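PDB 6FMX: phosphatidylglycerophosphatase B from Bacillus subtilis, which dephosphorylates phosphatidylglycerophosphate to phosphatidylglycerol in the membrane and also cleaves undecaprenyl pyrophosphate to supply the lipid carrier undecaprenyl phosphate. Local coordinates for residues 44-49 with 191-196; 60-65 with 184-189; 118-123 with 134-139; 147-152 with 171-176. All coordinates share one frame; numbering follows the deposited sequence.

Contact 1 (44-49 with 191-196); sequences SADEAI and FVTDVL
D46, on helix 40-54, reaches across to the start of helix 192-215 and meets F191, V192 and T193. Its CB lies obliquely against the F191 ring, 3.6 Å from F191 CD1, and CG follows beside F191 CB, with the carboxylate turned 35° from the ring plane. At the first oxygen, D46 OD1 accepts the backbone N-H of T193 over 3.3 Å, on the syn side and 20° out of the carboxylate plane. A water also donates to OD1 and to D46 O, and accepts from V192 N at 2.8 Å from that nitrogen. Two N-H groups of the first helical turn are thus served by an acid from another helix, one directly and one through water, a placement the positive end of the helix dipole would probably favour. F191 stands at the N-cap position, within phosphatase motif III of this PAP2 enzyme. Its N donates to D194 OD2 (2.9 Å), on the residue inferred to stabilise the nucleophilic histidine. D46 OD2 takes the T193 hydroxyl, which chi1 of 50° sets between backbone N and carbonyl carbon; the modelled 2.5 Å from T193 OG1 is doubtful. OD2 also salt-bridges R120. One helical turn beyond D46, I49 CG2 packs on V192 CG2 at 3.6 Å.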
loop_
_atom_site.group_PDB
_atom_site.type_symbol
_atom_site.label_atom_id
_atom_site.label_comp_id
_atom_site.label_asym_id
_atom_site.label_seq_id
_atom_site.Cartn_x
_atom_site.Cartn_y
_atom_site.Cartn_z
ATOM N N SER A 44 -21.467 9.798 -0.848
ATOM C CA SER A 44 -22.604 8.924 -1.115
ATOM C C SER A 44 -22.193 7.708 -1.929
ATOM O O SER A 44 -22.648 6.587 -1.659
ATOM C CB SER A 44 -23.698 9.701 -1.839
ATOM O OG SER A 44 -24.075 10.841 -1.082
ATOM N N ALA A 45 -21.338 7.907 -2.934
ATOM C CA ALA A 45 -20.844 6.770 -3.704
ATOM C C ALA A 45 -19.973 5.869 -2.838
ATOM O O ALA A 45 -20.053 4.639 -2.941
ATOM C CB ALA A 45 -20.079 7.254 -4.937
ATOM N N ASP A 46 -19.164 6.464 -1.955
ATOM C CA ASP A 46 -18.342 5.680 -1.035
ATOM C C ASP A 46 -19.206 4.829 -0.113
ATOM O O ASP A 46 -18.891 3.660 0.142
ATOM C CB ASP A 46 -17.459 6.597 -0.186
ATOM C CG ASP A 46 -16.064 6.763 -0.749
ATOM O OD1 ASP A 46 -15.521 5.801 -1.339
ATOM O OD2 ASP A 46 -15.490 7.853 -0.547
ATOM N N GLU A 47 -20.268 5.420 0.439
ATOM C CA GLU A 47 -21.200 4.654 1.262
ATOM C C GLU A 47 -21.852 3.528 0.464
ATOM O O GLU A 47 -21.994 2.406 0.963
ATOM C CB GLU A 47 -22.268 5.579 1.848
ATOM C CG GLU A 47 -23.479 4.838 2.411
ATOM C CD GLU A 47 -24.351 5.705 3.314
ATOM O OE1 GLU A 47 -23.943 6.837 3.645
ATOM O OE2 GLU A 47 -25.453 5.247 3.689
ATOM N N ALA A 48 -22.266 3.808 -0.775
ATOM C CA ALA A 48 -22.976 2.800 -1.558
ATOM C C ALA A 48 -22.075 1.620 -1.896
ATOM O O ALA A 48 -22.533 0.468 -1.920
ATOM C CB ALA A 48 -23.542 3.418 -2.837
ATOM N N ILE A 49 -20.794 1.884 -2.169
ATOM C CA ILE A 49 -19.875 0.801 -2.503
ATOM C C ILE A 49 -19.526 0.007 -1.253
ATOM O O ILE A 49 -19.443 -1.226 -1.284
ATOM C CB ILE A 49 -18.617 1.363 -3.197
ATOM C CG1 ILE A 49 -18.991 1.946 -4.558
ATOM C CG2 ILE A 49 -17.552 0.285 -3.363
ATOM C CD1 ILE A 49 -17.855 2.663 -5.255
ATOM N N PHE A 191 -13.217 3.183 3.171
ATOM C CA PHE A 191 -13.905 3.484 1.933
ATOM C C PHE A 191 -12.965 3.248 0.757
ATOM O O PHE A 191 -11.739 3.286 0.893
ATOM C CB PHE A 191 -14.369 4.940 1.900
ATOM C CG PHE A 191 -15.390 5.289 2.949
ATOM C CD1 PHE A 191 -16.698 4.846 2.837
ATOM C CD2 PHE A 191 -15.050 6.096 4.023
ATOM C CE1 PHE A 191 -17.646 5.191 3.790
ATOM C CE2 PHE A 191 -15.999 6.446 4.978
ATOM C CZ PHE A 191 -17.293 5.994 4.856
ATOM N N VAL A 192 -13.558 3.040 -0.419
ATOM C CA VAL A 192 -12.761 2.877 -1.630
ATOM C C VAL A 192 -11.809 4.057 -1.807
ATOM O O VAL A 192 -10.635 3.880 -2.151
ATOM C CB VAL A 192 -13.683 2.696 -2.852
ATOM C CG1 VAL A 192 -12.972 3.102 -4.149
ATOM C CG2 VAL A 192 -14.143 1.261 -2.934
ATOM N N THR A 193 -12.288 5.277 -1.556
ATOM C CA THR A 193 -11.412 6.428 -1.763
ATOM C C THR A 193 -10.260 6.460 -0.768
ATOM O O THR A 193 -9.176 6.957 -1.105
ATOM C CB THR A 193 -12.209 7.733 -1.693
ATOM O OG1 THR A 193 -13.011 7.739 -0.506
ATOM C CG2 THR A 193 -13.094 7.873 -2.921
ATOM N N ASP A 194 -10.465 5.967 0.462
ATOM C CA ASP A 194 -9.333 5.796 1.371
ATOM C C ASP A 194 -8.283 4.885 0.756
ATOM O O ASP A 194 -7.076 5.117 0.906
ATOM C CB ASP A 194 -9.762 5.197 2.714
ATOM C CG ASP A 194 -10.840 5.981 3.410
ATOM O OD1 ASP A 194 -10.887 7.223 3.261
ATOM O OD2 ASP A 194 -11.615 5.332 4.150
ATOM N N VAL A 195 -8.735 3.818 0.094
ATOM C CA VAL A 195 -7.822 2.843 -0.495
ATOM C C VAL A 195 -7.075 3.459 -1.672
ATOM O O VAL A 195 -5.848 3.332 -1.786
ATOM C CB VAL A 195 -8.598 1.583 -0.911
ATOM C CG1 VAL A 195 -7.734 0.687 -1.797
ATOM C CG2 VAL A 195 -9.069 0.827 0.337
ATOM N N LEU A 196 -7.808 4.116 -2.576
ATOM C CA LEU A 196 -7.170 4.758 -3.721
ATOM C C LEU A 196 -6.195 5.842 -3.273
ATOM O O LEU A 196 -5.114 5.987 -3.852
ATOM C CB LEU A 196 -8.227 5.340 -4.665
ATOM C CG LEU A 196 -9.221 4.404 -5.352
ATOM C CD1 LEU A 196 -10.232 5.203 -6.153
ATOM C CD2 LEU A 196 -8.511 3.427 -6.247
HETATM O O HOH W 1 -16.326 3.055 -0.687
#

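Contact 2 (60-65 with 184-189). With WO4 (tungstate(VI)ion), chain G.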
loop_
_atom_site.group_PDB
_atom_site.type_symbol
_atom_site.label_atom_id
_atom_site.label_comp_id
_atom_site.label_asym_id
_atom_site.label_seq_id
_atom_site.Cartn_x
_atom_site.Cartn_y
_atom_site.Cartn_z
ATOM N N TRP A 60 -16.792 -17.850 5.269
ATOM C CA TRP A 60 -15.518 -18.383 4.793
ATOM C C TRP A 60 -14.682 -17.290 4.136
ATOM O O TRP A 60 -13.475 -17.183 4.385
ATOM C CB TRP A 60 -15.747 -19.553 3.833
ATOM C CG TRP A 60 -16.296 -19.212 2.468
ATOM C CD1 TRP A 60 -17.599 -19.233 2.089
ATOM C CD2 TRP A 60 -15.545 -18.856 1.296
ATOM N NE1 TRP A 60 -17.716 -18.893 0.763
ATOM C CE2 TRP A 60 -16.466 -18.657 0.254
ATOM C CE3 TRP A 60 -14.185 -18.675 1.037
ATOM C CZ2 TRP A 60 -16.073 -18.286 -1.033
ATOM C CZ3 TRP A 60 -13.793 -18.309 -0.238
ATOM C CH2 TRP A 60 -14.735 -18.114 -1.259
ATOM N N LEU A 61 -15.318 -16.453 3.319
ATOM C CA LEU A 61 -14.615 -15.368 2.639
ATOM C C LEU A 61 -14.177 -14.274 3.609
ATOM O O LEU A 61 -13.149 -13.621 3.378
ATOM C CB LEU A 61 -15.512 -14.790 1.539
ATOM C CG LEU A 61 -14.928 -13.814 0.508
ATOM C CD1 LEU A 61 -13.668 -14.368 -0.157
ATOM C CD2 LEU A 61 -15.971 -13.480 -0.533
ATOM N N ASN A 62 -14.944 -14.047 4.679
ATOM C CA ASN A 62 -14.508 -13.157 5.752
ATOM C C ASN A 62 -13.146 -13.582 6.289
ATOM O O ASN A 62 -12.256 -12.748 6.497
ATOM C CB ASN A 62 -15.530 -13.152 6.894
ATOM C CG ASN A 62 -16.828 -12.440 6.539
ATOM O OD1 ASN A 62 -16.980 -11.868 5.463
ATOM N ND2 ASN A 62 -17.777 -12.477 7.466
ATOM N N GLU A 63 -12.986 -14.889 6.538
ATOM C CA GLU A 63 -11.720 -15.421 7.037
ATOM C C GLU A 63 -10.605 -15.223 6.026
ATOM O O GLU A 63 -9.495 -14.810 6.386
ATOM C CB GLU A 63 -11.844 -16.914 7.346
ATOM C CG GLU A 63 -12.473 -17.289 8.670
ATOM C CD GLU A 63 -12.231 -18.757 9.007
ATOM O OE1 GLU A 63 -11.611 -19.459 8.177
ATOM O OE2 GLU A 63 -12.646 -19.206 10.099
ATOM N N VAL A 64 -10.870 -15.556 4.763
ATOM C CA VAL A 64 -9.858 -15.408 3.727
ATOM C C VAL A 64 -9.442 -13.949 3.601
ATOM O O VAL A 64 -8.254 -13.629 3.486
ATOM C CB VAL A 64 -10.375 -15.958 2.388
ATOM C CG1 VAL A 64 -9.420 -15.591 1.266
ATOM C CG2 VAL A 64 -10.566 -17.473 2.475
ATOM N N MET A 65 -10.423 -13.043 3.612
ATOM C CA MET A 65 -10.115 -11.633 3.430
ATOM C C MET A 65 -9.360 -11.062 4.622
ATOM O O MET A 65 -8.544 -10.150 4.461
ATOM C CB MET A 65 -11.404 -10.858 3.173
ATOM C CG MET A 65 -11.951 -11.064 1.778
ATOM S SD MET A 65 -10.973 -10.127 0.579
ATOM C CE MET A 65 -11.956 -10.322 -0.904
ATOM N N ARG A 184 -9.688 -4.123 2.552
ATOM C CA ARG A 184 -10.102 -3.062 3.468
ATOM C C ARG A 184 -11.525 -2.605 3.186
ATOM O O ARG A 184 -12.258 -2.246 4.116
ATOM C CB ARG A 184 -9.152 -1.860 3.393
ATOM C CG ARG A 184 -7.666 -2.218 3.446
ATOM C CD ARG A 184 -7.366 -3.058 4.683
ATOM N NE ARG A 184 -7.450 -2.287 5.919
ATOM C CZ ARG A 184 -7.438 -2.826 7.135
ATOM N NH1 ARG A 184 -7.358 -4.142 7.284
ATOM N NH2 ARG A 184 -7.511 -2.049 8.205
ATOM N N VAL A 185 -11.934 -2.605 1.919
ATOM C CA VAL A 185 -13.311 -2.247 1.602
ATOM C C VAL A 185 -14.245 -3.401 1.945
ATOM O O VAL A 185 -15.302 -3.200 2.555
ATOM C CB VAL A 185 -13.438 -1.835 0.126
ATOM C CG1 VAL A 185 -14.871 -1.459 -0.178
ATOM C CG2 VAL A 185 -12.483 -0.660 -0.189
ATOM N N TYR A 186 -13.858 -4.625 1.579
ATOM C CA TYR A 186 -14.626 -5.818 1.938
ATOM C C TYR A 186 -14.881 -5.894 3.440
ATOM O O TYR A 186 -16.001 -6.188 3.880
ATOM C CB TYR A 186 -13.884 -7.078 1.465
ATOM C CG TYR A 186 -14.595 -8.374 1.820
ATOM C CD1 TYR A 186 -14.504 -8.916 3.096
ATOM C CD2 TYR A 186 -15.340 -9.063 0.872
ATOM C CE1 TYR A 186 -15.159 -10.086 3.431
ATOM C CE2 TYR A 186 -15.992 -10.255 1.197
ATOM C CZ TYR A 186 -15.893 -10.753 2.480
ATOM O OH TYR A 186 -16.538 -11.918 2.832
ATOM N N LEU A 187 -13.839 -5.698 4.241
ATOM C CA LEU A 187 -13.942 -5.838 5.688
ATOM C C LEU A 187 -14.598 -4.634 6.356
ATOM O O LEU A 187 -14.696 -4.606 7.589
ATOM C CB LEU A 187 -12.557 -6.084 6.296
ATOM C CG LEU A 187 -11.875 -7.388 5.874
ATOM C CD1 LEU A 187 -10.403 -7.393 6.257
ATOM C CD2 LEU A 187 -12.604 -8.595 6.486
ATOM N N GLY A 188 -15.028 -3.644 5.581
ATOM C CA GLY A 188 -15.812 -2.551 6.120
ATOM C C GLY A 188 -15.082 -1.593 7.036
ATOM O O GLY A 188 -15.708 -1.003 7.927
ATOM N N VAL A 189 -13.780 -1.390 6.831
ATOM C CA VAL A 189 -13.017 -0.455 7.651
ATOM C C VAL A 189 -12.412 0.687 6.846
ATOM O O VAL A 189 -11.916 1.651 7.445
ATOM C CB VAL A 189 -11.922 -1.176 8.466
ATOM C CG1 VAL A 189 -12.567 -1.994 9.575
ATOM C CG2 VAL A 189 -11.083 -2.061 7.575
HETATM W W WO4 G . -5.890 1.243 8.114
HETATM O O1 WO4 G . -7.611 0.675 9.045
HETATM O O2 WO4 G . -5.803 3.260 7.901
HETATM O O3 WO4 G . -4.310 0.757 9.304
HETATM O O4 WO4 G . -5.876 0.399 6.294
#
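The Y186 ring, which projects from the last turn of helix 166-186 in phosphatase motif III, is met over one face by M65 and at its edge by N62 and L187. M65 CG sits 3.6 Å from the centroid of the Y186 ring, close to the ring normal, in a CH-pi contact. The thioether follows over the same face, with M65 SD 4.6 Å from that centroid, so the pair is also a Met-aromatic contact. A bend at chi2 (-75°) folds the M65 chain back, and its sulfur stays above the aromatic system. L187 CD2 lies in the ring plane at the edge, while L61 CD2 comes in obliquely to touch Y186 CE2 at 3.7 Å. The second flat group, the R184 guanidinium, has V189 CG2 over one face and tungstate O1 at its edge.

The helix ends in a Schellman motif: G188 adopts positive phi (70°), and V189 N bonds back to R184 O over 3.2 Å. R184 is one of the residues lining the tungstate pocket. Y186 points the other way, toward helix 59-70, which probably lies outside the membrane, its CG anti to the backbone N (chi1 179°). The tyrosine hydroxyl donates to the N62 amide oxygen, the amide and ring planes standing nearly upright to each other, and has a weak bond from Q58 N as well. T69 holds R184 NH1 from the far end of helix 59-70. R184 NH2 donates to tungstate O1 over 2.9 Å, whereas R184 NE makes a weak bond of 3.1 Å to tungstate O4.

Contact 3 (118-123 with 134-139). With WO4 (tungstate(VI)ion), chain G.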
loop_
_atom_site.group_PDB
_atom_site.type_symbol
_atom_site.label_atom_id
_atom_site.label_comp_id
_atom_site.label_asym_id
_atom_site.label_seq_id
_atom_site.Cartn_x
_atom_site.Cartn_y
_atom_site.Cartn_z
ATOM N N ILE A 118 -6.539 15.196 8.232
ATOM C CA ILE A 118 -7.769 15.141 7.450
ATOM C C ILE A 118 -8.956 14.703 8.308
ATOM O O ILE A 118 -10.075 15.205 8.137
ATOM C CB ILE A 118 -7.546 14.212 6.244
ATOM C CG1 ILE A 118 -6.540 14.858 5.285
ATOM C CG2 ILE A 118 -8.864 13.888 5.548
ATOM C CD1 ILE A 118 -6.403 14.150 3.979
ATOM N N GLU A 119 -8.741 13.747 9.216
ATOM C CA GLU A 119 -9.728 13.366 10.237
ATOM C C GLU A 119 -11.026 12.832 9.629
ATOM O O GLU A 119 -12.131 13.175 10.069
ATOM C CB GLU A 119 -10.026 14.541 11.176
ATOM C CG GLU A 119 -8.866 14.943 12.073
ATOM C CD GLU A 119 -9.241 16.049 13.049
ATOM O OE1 GLU A 119 -9.746 17.103 12.600
ATOM O OE2 GLU A 119 -9.040 15.857 14.266
ATOM N N ARG A 120 -10.912 11.974 8.620
ATOM C CA ARG A 120 -12.115 11.370 8.063
ATOM C C ARG A 120 -12.660 10.287 8.989
ATOM O O ARG A 120 -11.910 9.463 9.521
ATOM C CB ARG A 120 -11.858 10.779 6.675
ATOM C CG ARG A 120 -13.173 10.463 5.955
ATOM C CD ARG A 120 -13.007 9.537 4.775
ATOM N NE ARG A 120 -14.172 9.545 3.892
ATOM C CZ ARG A 120 -14.145 9.094 2.642
ATOM N NH1 ARG A 120 -13.016 8.593 2.144
ATOM N NH2 ARG A 120 -15.235 9.139 1.888
ATOM N N VAL A 121 -13.982 10.295 9.167
ATOM C CA VAL A 121 -14.663 9.292 9.977
ATOM C C VAL A 121 -14.727 7.979 9.207
ATOM O O VAL A 121 -14.946 7.959 7.988
ATOM C CB VAL A 121 -16.066 9.806 10.362
ATOM C CG1 VAL A 121 -16.849 8.753 11.088
ATOM C CG2 VAL A 121 -15.973 11.053 11.229
ATOM N N ARG A 122 -14.525 6.866 9.920
ATOM C CA ARG A 122 -14.559 5.538 9.318
ATOM C C ARG A 122 -15.974 5.183 8.855
ATOM O O ARG A 122 -16.951 5.789 9.295
ATOM C CB ARG A 122 -14.073 4.501 10.327
ATOM C CG ARG A 122 -12.641 4.673 10.760
ATOM C CD ARG A 122 -11.748 3.690 10.030
ATOM N NE ARG A 122 -10.346 3.861 10.379
ATOM C CZ ARG A 122 -9.386 3.027 10.001
ATOM N NH1 ARG A 122 -9.688 1.974 9.258
ATOM N NH2 ARG A 122 -8.127 3.247 10.363
ATOM N N PRO A 123 -16.108 4.193 7.961
ATOM C CA PRO A 123 -17.459 3.805 7.509
ATOM C C PRO A 123 -18.403 3.417 8.641
ATOM O O PRO A 123 -19.520 3.952 8.728
ATOM C CB PRO A 123 -17.174 2.623 6.568
ATOM C CG PRO A 123 -15.801 2.921 6.020
ATOM C CD PRO A 123 -15.045 3.519 7.180
ATOM N N PHE A 134 -8.286 7.445 12.142
ATOM C CA PHE A 134 -9.115 8.012 11.091
ATOM C C PHE A 134 -8.954 7.210 9.801
ATOM O O PHE A 134 -8.085 6.343 9.676
ATOM C CB PHE A 134 -8.778 9.490 10.887
ATOM C CG PHE A 134 -9.269 10.364 12.006
ATOM C CD1 PHE A 134 -10.617 10.451 12.278
ATOM C CD2 PHE A 134 -8.384 11.066 12.805
ATOM C CE1 PHE A 134 -11.085 11.238 13.325
ATOM C CE2 PHE A 134 -8.839 11.856 13.846
ATOM C CZ PHE A 134 -10.190 11.940 14.109
ATOM N N SER A 135 -9.820 7.511 8.832
ATOM C CA SER A 135 -10.038 6.615 7.700
ATOM C C SER A 135 -9.152 6.917 6.494
ATOM O O SER A 135 -8.799 5.995 5.752
ATOM C CB SER A 135 -11.506 6.676 7.272
ATOM O OG SER A 135 -11.886 5.491 6.615
ATOM N N PHE A 136 -8.784 8.179 6.264
ATOM C CA PHE A 136 -8.163 8.590 5.005
ATOM C C PHE A 136 -6.760 9.154 5.236
ATOM O O PHE A 136 -6.603 10.089 6.033
ATOM C CB PHE A 136 -9.036 9.660 4.294
ATOM C CG PHE A 136 -8.524 10.065 2.923
ATOM C CD1 PHE A 136 -7.596 11.086 2.789
ATOM C CD2 PHE A 136 -8.984 9.435 1.775
ATOM C CE1 PHE A 136 -7.119 11.460 1.534
ATOM C CE2 PHE A 136 -8.519 9.814 0.509
ATOM C CZ PHE A 136 -7.589 10.825 0.395
ATOM N N PRO A 137 -5.730 8.655 4.531
ATOM C CA PRO A 137 -5.741 7.541 3.571
ATOM C C PRO A 137 -5.557 6.191 4.263
ATOM O O PRO A 137 -5.080 6.176 5.399
ATOM C CB PRO A 137 -4.550 7.847 2.655
ATOM C CG PRO A 137 -3.615 8.661 3.505
ATOM C CD PRO A 137 -4.443 9.374 4.546
ATOM N N SER A 138 -5.912 5.086 3.595
ATOM C CA SER A 138 -5.819 3.766 4.216
ATOM C C SER A 138 -4.365 3.355 4.398
ATOM O O SER A 138 -3.599 3.311 3.434
ATOM C CB SER A 138 -6.553 2.723 3.368
ATOM O OG SER A 138 -6.141 1.410 3.724
ATOM N N GLY A 139 -3.989 3.035 5.636
ATOM C CA GLY A 139 -2.609 2.663 5.897
ATOM C C GLY A 139 -2.229 1.314 5.307
ATOM O O GLY A 139 -1.122 1.152 4.797
HETATM W W WO4 G . -5.890 1.243 8.114
HETATM O O1 WO4 G . -7.611 0.675 9.045
HETATM O O2 WO4 G . -5.803 3.260 7.901
HETATM O O3 WO4 G . -4.310 0.757 9.304
HETATM O O4 WO4 G . -5.876 0.399 6.294
HETATM O O HOH W 2 -8.283 10.865 7.817
#
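R120 O receives the backbone N-H of S135 over 2.9 Å, tying the first phosphatase motif to the loop residues that lead into the second motif of the PAP2 site. Alongside this bond F134 lays one ring face on the backbone of E119, whose CA is 3.6 Å from the centroid of the F134 ring, a CH-pi contact. The F136 ring meets I118 with its edge, F136 CD1 being 3.5 Å from I118 CD1. A water joins the two segments of this loop, accepting from R120 N at 3.0 Å and donating to F136 O.

Beyond these contacts both segments turn toward the tungstate. A bend at chi2 (-101°) turns the R122 guanidinium over S135, whose CA lies over one face, while R122 NH1 and, weakly, NH2 donate to tungstate O1. E131 and the carbonyl of S133 hold R122 NE. R120, its chain extended from CG to NE, salt-bridges D194, which also takes the S135 hydroxyl. After the cis peptide before P137, S138 stands at the N-cap of helix 139-158, and S138 OG donates to tungstate O4 over 2.8 Å. G139 N points almost straight at tungstate O2 over 2.9 Å, with an N-H...O angle of 173°.

Contact 4 (147-152 with 171-176); sequences VYPVIA and IIAGVI
Y148 O is approached from two sides: it accepts the backbone N-H of A152 over 2.9 Å within its own helix, and from the neighbouring helix the A173 methyl presses on it, A173 CB being 3.4 Å from Y148 O. That methyl settles among several groups of helix 139-158. A173 CB lies 3.9 Å from Y148 CB and also touches A152 CB and the nitrogen of P149. As a proline nitrogen, P149 N carries no hydrogen and makes no bond to the turn before, and the helix is kinked there.

The two segments belong to consecutive transmembrane helices of the PAP2 bundle, 139-158 and 166-186, which form an antiparallel hairpin turning at what is probably the cytoplasmic side. Their local axes approach to 8.4 Å at 169°, and the small A173 faces the partner helix at the tightest backbone approach, beside Y148.

One turn after A173, I176 meets the ring of Y148. I176 CG2, held anti to its own backbone N, comes down on a face of the Y148 ring, 3.6 Å from the ring centroid and 15° off its normal, in a CH-pi contact displaced toward the CE2 rim. The two side chains run nearly at right angles. With chi1 of -74°, the tyrosine CG stands beside the backbone N, and the ring extends toward helix 74-92, where F76 and L77 touch it. Its hydroxyl hydrogen-bonds the carbonyl of L71.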
loop_
_atom_site.group_PDB
_atom_site.type_symbol
_atom_site.label_atom_id
_atom_site.label_comp_id
_atom_site.label_asym_id
_atom_site.label_seq_id
_atom_site.Cartn_x
_atom_site.Cartn_y
_atom_site.Cartn_z
ATOM N N VAL A 147 5.409 -1.044 -0.237
ATOM C CA VAL A 147 6.398 -2.054 0.131
ATOM C C VAL A 147 6.486 -3.169 -0.908
ATOM O O VAL A 147 7.587 -3.630 -1.237
ATOM C CB VAL A 147 6.087 -2.604 1.535
ATOM C CG1 VAL A 147 7.028 -3.750 1.874
ATOM C CG2 VAL A 147 6.219 -1.505 2.570
ATOM N N TYR A 148 5.350 -3.652 -1.427
ATOM C CA TYR A 148 5.468 -4.805 -2.319
ATOM C C TYR A 148 6.130 -4.443 -3.651
ATOM O O TYR A 148 6.980 -5.212 -4.122
ATOM C CB TYR A 148 4.107 -5.493 -2.516
ATOM C CG TYR A 148 3.712 -6.282 -1.288
ATOM C CD1 TYR A 148 4.404 -7.434 -0.930
ATOM C CD2 TYR A 148 2.705 -5.843 -0.457
ATOM C CE1 TYR A 148 4.071 -8.141 0.210
ATOM C CE2 TYR A 148 2.366 -6.538 0.688
ATOM C CZ TYR A 148 3.050 -7.682 1.013
ATOM O OH TYR A 148 2.706 -8.367 2.151
ATOM N N PRO A 149 5.801 -3.315 -4.298
ATOM C CA PRO A 149 6.605 -2.917 -5.470
ATOM C C PRO A 149 8.064 -2.643 -5.142
ATOM O O PRO A 149 8.943 -2.932 -5.971
ATOM C CB PRO A 149 5.893 -1.658 -5.978
ATOM C CG PRO A 149 4.496 -1.793 -5.479
ATOM C CD PRO A 149 4.597 -2.468 -4.147
ATOM N N VAL A 150 8.351 -2.098 -3.956
ATOM C CA VAL A 150 9.736 -1.869 -3.554
ATOM C C VAL A 150 10.469 -3.196 -3.400
ATOM O O VAL A 150 11.596 -3.362 -3.880
ATOM C CB VAL A 150 9.786 -1.045 -2.256
ATOM C CG1 VAL A 150 11.146 -1.157 -1.603
ATOM C CG2 VAL A 150 9.476 0.404 -2.548
ATOM N N ILE A 151 9.845 -4.152 -2.705
ATOM C CA ILE A 151 10.440 -5.481 -2.577
ATOM C C ILE A 151 10.708 -6.070 -3.952
ATOM O O ILE A 151 11.791 -6.606 -4.221
ATOM C CB ILE A 151 9.529 -6.396 -1.738
ATOM C CG1 ILE A 151 9.611 -6.028 -0.257
ATOM C CG2 ILE A 151 9.891 -7.869 -1.975
ATOM C CD1 ILE A 151 8.550 -6.733 0.613
ATOM N N ALA A 152 9.720 -5.975 -4.847
ATOM C CA ALA A 152 9.894 -6.460 -6.211
ATOM C C ALA A 152 11.101 -5.813 -6.877
ATOM O O ALA A 152 11.892 -6.495 -7.539
ATOM C CB ALA A 152 8.632 -6.190 -7.030
ATOM N N ILE A 171 3.977 -8.114 -11.252
ATOM C CA ILE A 171 2.558 -8.453 -11.295
ATOM C C ILE A 171 2.116 -9.023 -9.956
ATOM O O ILE A 171 1.053 -8.666 -9.434
ATOM C CB ILE A 171 2.270 -9.422 -12.457
ATOM C CG1 ILE A 171 2.238 -8.653 -13.776
ATOM C CG2 ILE A 171 0.939 -10.135 -12.243
ATOM C CD1 ILE A 171 2.174 -9.560 -15.003
ATOM N N ILE A 172 2.940 -9.887 -9.359
ATOM C CA ILE A 172 2.619 -10.439 -8.046
ATOM C C ILE A 172 2.512 -9.324 -7.012
ATOM O O ILE A 172 1.581 -9.298 -6.200
ATOM C CB ILE A 172 3.664 -11.491 -7.635
ATOM C CG1 ILE A 172 3.529 -12.734 -8.508
ATOM C CG2 ILE A 172 3.472 -11.879 -6.173
ATOM C CD1 ILE A 172 4.618 -13.764 -8.271
ATOM N N ALA A 173 3.456 -8.380 -7.034
ATOM C CA ALA A 173 3.389 -7.256 -6.107
ATOM C C ALA A 173 2.119 -6.441 -6.319
ATOM O O ALA A 173 1.473 -6.018 -5.351
ATOM C CB ALA A 173 4.634 -6.379 -6.254
ATOM N N GLY A 174 1.734 -6.227 -7.579
ATOM C CA GLY A 174 0.519 -5.481 -7.859
ATOM C C GLY A 174 -0.737 -6.229 -7.439
ATOM O O GLY A 174 -1.670 -5.639 -6.894
ATOM N N VAL A 175 -0.775 -7.540 -7.689
ATOM C CA VAL A 175 -1.927 -8.336 -7.270
ATOM C C VAL A 175 -2.075 -8.297 -5.755
ATOM O O VAL A 175 -3.185 -8.146 -5.227
ATOM C CB VAL A 175 -1.803 -9.788 -7.776
ATOM C CG1 VAL A 175 -2.902 -10.650 -7.159
ATOM C CG2 VAL A 175 -1.869 -9.846 -9.288
ATOM N N ILE A 176 -0.963 -8.444 -5.029
ATOM C CA ILE A 176 -1.018 -8.440 -3.570
ATOM C C ILE A 176 -1.551 -7.101 -3.063
ATOM O O ILE A 176 -2.457 -7.047 -2.223
ATOM C CB ILE A 176 0.366 -8.747 -2.973
ATOM C CG1 ILE A 176 0.757 -10.202 -3.217
ATOM C CG2 ILE A 176 0.370 -8.472 -1.485
ATOM C CD1 ILE A 176 2.164 -10.514 -2.709
#

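Contacts 1, 2 and 3 gather around the end of the bundle inferred to be extracellular, whereas contact 4 lies deeper in the membrane, with about 8 to 9 Å between its nearest atoms and those of the others. Contacts 2 and 3 share the tungstate: R184 from one and R122, S138 and G139 from the other bind it, and V189 O is 2.9 Å from R122 NH1. The R122 side chain also lies about 3 Å from that of H190, the inferred nucleophile. Contacts 1 and 3, with centres 11 Å apart, pack where D194 OD1 is 3.2 Å from F136 CB. Contacts 1 and 2 meet by packing, V192 CG2 being 3.7 Å from V185 CG2. Contact 4 shares helix 166-186 with contact 2.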